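Long-range contact in possible thiamine biosynthesis enzyme (Candida albicans, PDB 2X7Q), which is of unknown function but has the periplasmic-binding-protein fold, probably binds a small molecule, and may act in thiamine biosynthesis: residues I223-N234 with T259-K270. The protein carries 1 engineered substitution. Residues are numbered along the deposited sequence; the frame is centred on the assembly and turned at random.
Sequences IDAVNQGIQYYN and TKTVEFNSRIGK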
# COMPACT_ATOMS: atom_id res chain seq x y z
N ILE A 223 10.67 9.56 -10.40
CA ILE A 223 9.28 9.40 -10.81
C ILE A 223 9.17 9.18 -12.31
O ILE A 223 8.41 8.34 -12.77
CB ILE A 223 8.43 10.62 -10.40
CG1 ILE A 223 8.42 10.78 -8.88
CG2 ILE A 223 7.01 10.48 -10.93
CD1 ILE A 223 7.57 11.93 -8.39
N ASP A 224 9.95 9.94 -13.08
CA ASP A 224 9.98 9.79 -14.53
C ASP A 224 10.48 8.40 -14.91
O ASP A 224 9.98 7.80 -15.86
CB ASP A 224 10.86 10.87 -15.17
CG ASP A 224 10.25 12.25 -15.07
OD1 ASP A 224 9.05 12.35 -14.76
OD2 ASP A 224 10.97 13.24 -15.32
N ALA A 225 11.46 7.90 -14.17
CA ALA A 225 11.99 6.56 -14.42
C ALA A 225 10.93 5.51 -14.12
O ALA A 225 10.81 4.52 -14.84
CB ALA A 225 13.24 6.32 -13.58
N VAL A 226 10.17 5.73 -13.05
CA VAL A 226 9.08 4.84 -12.69
C VAL A 226 8.00 4.85 -13.77
O VAL A 226 7.40 3.82 -14.06
CB VAL A 226 8.45 5.23 -11.34
CG1 VAL A 226 7.21 4.40 -11.05
CG2 VAL A 226 9.47 5.08 -10.22
N ASN A 227 7.78 6.01 -14.37
CA ASN A 227 6.81 6.15 -15.45
C ASN A 227 7.17 5.25 -16.63
O ASN A 227 6.31 4.63 -17.24
CB ASN A 227 6.72 7.60 -15.92
CG ASN A 227 5.63 7.81 -16.96
OD1 ASN A 227 5.66 7.22 -18.04
ND2 ASN A 227 4.67 8.66 -16.64
N GLN A 228 8.46 5.19 -16.95
CA GLN A 228 8.95 4.33 -18.01
C GLN A 228 8.89 2.86 -17.59
O GLN A 228 8.61 1.99 -18.41
CB GLN A 228 10.39 4.70 -18.40
CG GLN A 228 10.51 6.02 -19.15
CD GLN A 228 11.93 6.30 -19.61
OE1 GLN A 228 12.89 6.05 -18.88
NE2 GLN A 228 12.06 6.83 -20.82
N GLY A 229 9.14 2.61 -16.31
CA GLY A 229 9.06 1.26 -15.78
C GLY A 229 7.65 0.73 -15.84
O GLY A 229 7.43 -0.46 -16.06
N ILE A 230 6.68 1.62 -15.66
CA ILE A 230 5.27 1.26 -15.75
C ILE A 230 4.89 0.96 -17.20
O ILE A 230 4.16 -0.00 -17.46
CB ILE A 230 4.37 2.39 -15.22
CG1 ILE A 230 4.54 2.53 -13.70
CG2 ILE A 230 2.92 2.13 -15.57
CD1 ILE A 230 3.68 3.62 -13.09
N GLN A 231 5.36 1.78 -18.13
CA GLN A 231 5.07 1.57 -19.54
C GLN A 231 5.64 0.24 -20.02
O GLN A 231 4.98 -0.50 -20.75
CB GLN A 231 5.62 2.73 -20.39
CG GLN A 231 5.34 2.59 -21.88
CD GLN A 231 5.90 3.74 -22.69
OE1 GLN A 231 6.51 4.66 -22.15
NE2 GLN A 231 5.68 3.69 -24.00
N TYR A 232 6.87 -0.07 -19.62
CA TYR A 232 7.50 -1.33 -19.98
C TYR A 232 6.65 -2.49 -19.48
O TYR A 232 6.36 -3.42 -20.23
CB TYR A 232 8.91 -1.42 -19.41
CG TYR A 232 9.68 -2.64 -19.89
CD1 TYR A 232 9.56 -3.86 -19.25
CD2 TYR A 232 10.51 -2.56 -21.00
CE1 TYR A 232 10.26 -4.98 -19.69
CE2 TYR A 232 11.21 -3.67 -21.45
CZ TYR A 232 11.08 -4.87 -20.79
OH TYR A 232 11.77 -5.97 -21.24
N TYR A 233 6.26 -2.44 -18.21
CA TYR A 233 5.40 -3.45 -17.63
C TYR A 233 4.14 -3.64 -18.47
O TYR A 233 3.78 -4.77 -18.81
CB TYR A 233 5.02 -3.07 -16.20
CG TYR A 233 3.84 -3.86 -15.65
CD1 TYR A 233 4.03 -5.09 -15.03
CD2 TYR A 233 2.55 -3.37 -15.76
CE1 TYR A 233 2.96 -5.81 -14.54
CE2 TYR A 233 1.47 -4.08 -15.27
CZ TYR A 233 1.68 -5.30 -14.66
OH TYR A 233 0.62 -6.01 -14.17
N ASN A 234 3.49 -2.54 -18.80
CA ASN A 234 2.27 -2.57 -19.60
C ASN A 234 2.46 -3.25 -20.95
O ASN A 234 1.54 -3.87 -21.48
CB ASN A 234 1.72 -1.15 -19.80
CG ASN A 234 1.01 -0.62 -18.57
OD1 ASN A 234 0.71 -1.36 -17.64
ND2 ASN A 234 0.74 0.68 -18.57
N THR A 259 -2.73 -9.37 -13.05
CA THR A 259 -2.38 -8.40 -14.08
C THR A 259 -3.61 -7.82 -14.77
O THR A 259 -3.54 -6.75 -15.38
CB THR A 259 -1.45 -9.00 -15.15
OG1 THR A 259 -2.15 -10.00 -15.89
CG2 THR A 259 -0.22 -9.62 -14.50
N LYS A 260 -4.73 -8.53 -14.68
CA LYS A 260 -5.96 -8.11 -15.35
C LYS A 260 -6.86 -7.29 -14.43
O LYS A 260 -7.99 -6.97 -14.78
CB LYS A 260 -6.72 -9.33 -15.88
CG LYS A 260 -6.00 -10.08 -17.01
CD LYS A 260 -6.95 -10.99 -17.77
CE LYS A 260 -7.40 -12.19 -16.93
NZ LYS A 260 -6.32 -13.18 -16.73
N THR A 261 -6.34 -6.94 -13.25
CA THR A 261 -7.10 -6.14 -12.30
C THR A 261 -6.35 -4.86 -11.93
O THR A 261 -6.95 -3.88 -11.49
CB THR A 261 -7.39 -6.92 -11.00
OG1 THR A 261 -6.16 -7.18 -10.30
CG2 THR A 261 -8.08 -8.24 -11.31
N VAL A 262 -5.03 -4.88 -12.11
CA VAL A 262 -4.19 -3.75 -11.72
C VAL A 262 -3.99 -2.73 -12.83
O VAL A 262 -3.86 -3.09 -14.00
CB VAL A 262 -2.81 -4.22 -11.22
CG1 VAL A 262 -2.08 -4.99 -12.31
CG2 VAL A 262 -1.97 -3.04 -10.74
N GLU A 263 -3.99 -1.45 -12.45
CA GLU A 263 -3.67 -0.37 -13.38
C GLU A 263 -2.71 0.62 -12.74
O GLU A 263 -3.12 1.47 -11.95
CB GLU A 263 -4.93 0.36 -13.84
CG GLU A 263 -4.64 1.49 -14.82
CD GLU A 263 -5.85 2.36 -15.10
OE1 GLU A 263 -6.77 2.40 -14.25
OE2 GLU A 263 -5.88 3.02 -16.16
N PHE A 264 -1.43 0.50 -13.06
CA PHE A 264 -0.43 1.44 -12.57
C PHE A 264 -0.66 2.81 -13.21
O PHE A 264 -1.20 2.91 -14.31
CB PHE A 264 0.98 0.93 -12.87
CG PHE A 264 1.33 -0.33 -12.14
CD1 PHE A 264 1.21 -1.57 -12.75
CD2 PHE A 264 1.79 -0.28 -10.83
CE1 PHE A 264 1.54 -2.73 -12.08
CE2 PHE A 264 2.12 -1.44 -10.15
CZ PHE A 264 1.99 -2.67 -10.77
N ASN A 265 -0.25 3.86 -12.51
CA ASN A 265 -0.42 5.22 -13.01
C ASN A 265 0.57 5.53 -14.13
O ASN A 265 1.69 5.97 -13.87
CB ASN A 265 -0.27 6.24 -11.88
CG ASN A 265 -0.55 7.66 -12.33
OD1 ASN A 265 -1.07 7.89 -13.42
ND2 ASN A 265 -0.21 8.62 -11.49
N SER A 266 0.16 5.30 -15.37
CA SER A 266 1.01 5.55 -16.53
C SER A 266 1.25 7.04 -16.71
O SER A 266 2.14 7.45 -17.46
CB SER A 266 0.39 4.96 -17.79
OG SER A 266 -0.82 5.61 -18.12
N ARG A 267 0.47 7.85 -16.01
CA ARG A 267 0.57 9.30 -16.13
C ARG A 267 1.36 9.89 -14.96
O ARG A 267 1.46 11.11 -14.82
CB ARG A 267 -0.82 9.93 -16.18
CG ARG A 267 -1.75 9.31 -17.21
CD ARG A 267 -1.15 9.34 -18.60
NE ARG A 267 -0.81 10.70 -19.02
CZ ARG A 267 0.33 11.04 -19.61
NH1 ARG A 267 1.25 10.11 -19.87
NH2 ARG A 267 0.55 12.30 -19.95
N ILE A 268 1.93 9.02 -14.13
CA ILE A 268 2.68 9.46 -12.96
C ILE A 268 3.80 10.44 -13.33
O ILE A 268 4.67 10.12 -14.15
CB ILE A 268 3.25 8.27 -12.15
CG1 ILE A 268 3.88 8.75 -10.84
CG2 ILE A 268 4.24 7.47 -12.99
CD1 ILE A 268 4.43 7.63 -9.98
N GLY A 269 3.75 11.63 -12.75
CA GLY A 269 4.74 12.66 -13.02
C GLY A 269 4.34 13.58 -14.16
O GLY A 269 4.88 14.68 -14.29
N LYS A 270 3.39 13.14 -14.98
CA LYS A 270 2.93 13.93 -16.11
C LYS A 270 1.74 14.80 -15.72
O LYS A 270 1.53 15.88 -16.28
CB LYS A 270 2.56 13.03 -17.29
CG LYS A 270 3.68 12.11 -17.76
CD LYS A 270 4.96 12.90 -18.01
CE LYS A 270 6.07 12.00 -18.55
NZ LYS A 270 7.41 12.62 -18.40
O HOH W 1 6.85 10.92 -15.70
O HOH W 2 -1.48 -5.08 -15.85
O HOH W 3 -1.33 1.60 -16.75
O HOH W 4 -1.19 -1.06 -15.62
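N227 grips two backbone carbonyls of a type I beta turn, N265 to I268, in the loop that runs along helix 216-235 in this periplasmic-binding-protein fold. Its ND2 donates a nearly straight bond to I268 O (2.9 Å, N-H...O 175°), with the acceptor almost exactly in the amide plane, and a weak, bent one to S266 O. CG lies anti to the backbone N (chi1 -175°), which carries the amide off the helix flank to the turn. One helical turn on, I230 fits its two methyl ends against the loop: CG2 rests 3.5 Å from F264 CB, while CD1 reaches N265 O and I268 CG2. I223 CG2 meets I268 CG1 at 3.6 Å and also touches G269 CA, where the backbone passes close to the helix.

At the other end F264 sends its ring edge into the face of Y233, a T-shaped pair with centroids 4.9 Å apart and planes at 80°. F264 CE1 lies over that face, off centre toward the rim, and V262 CG1 comes up to the phenol oxygen.

Waters fill in the polar seams. N234 faces F264 through two of them: one accepts from ND2 and donates to F264 O, the other donates to OD1 and accepts from F264 N. A third links Y233 OH to T259 O. Behind the loop, N265 and E263 pair by backbone bonds with Y94, in strand 88-95, and K96, just past its end, so the loop runs alongside the end of that strand, and helix 28-35 packs on I230 and F264. N265 OD1 closes an Asx turn with R267 N. D224, salt-bridged to K220 through OD2, lends OD1 to a water that also donates to I268 O, 2.8 Å from each oxygen.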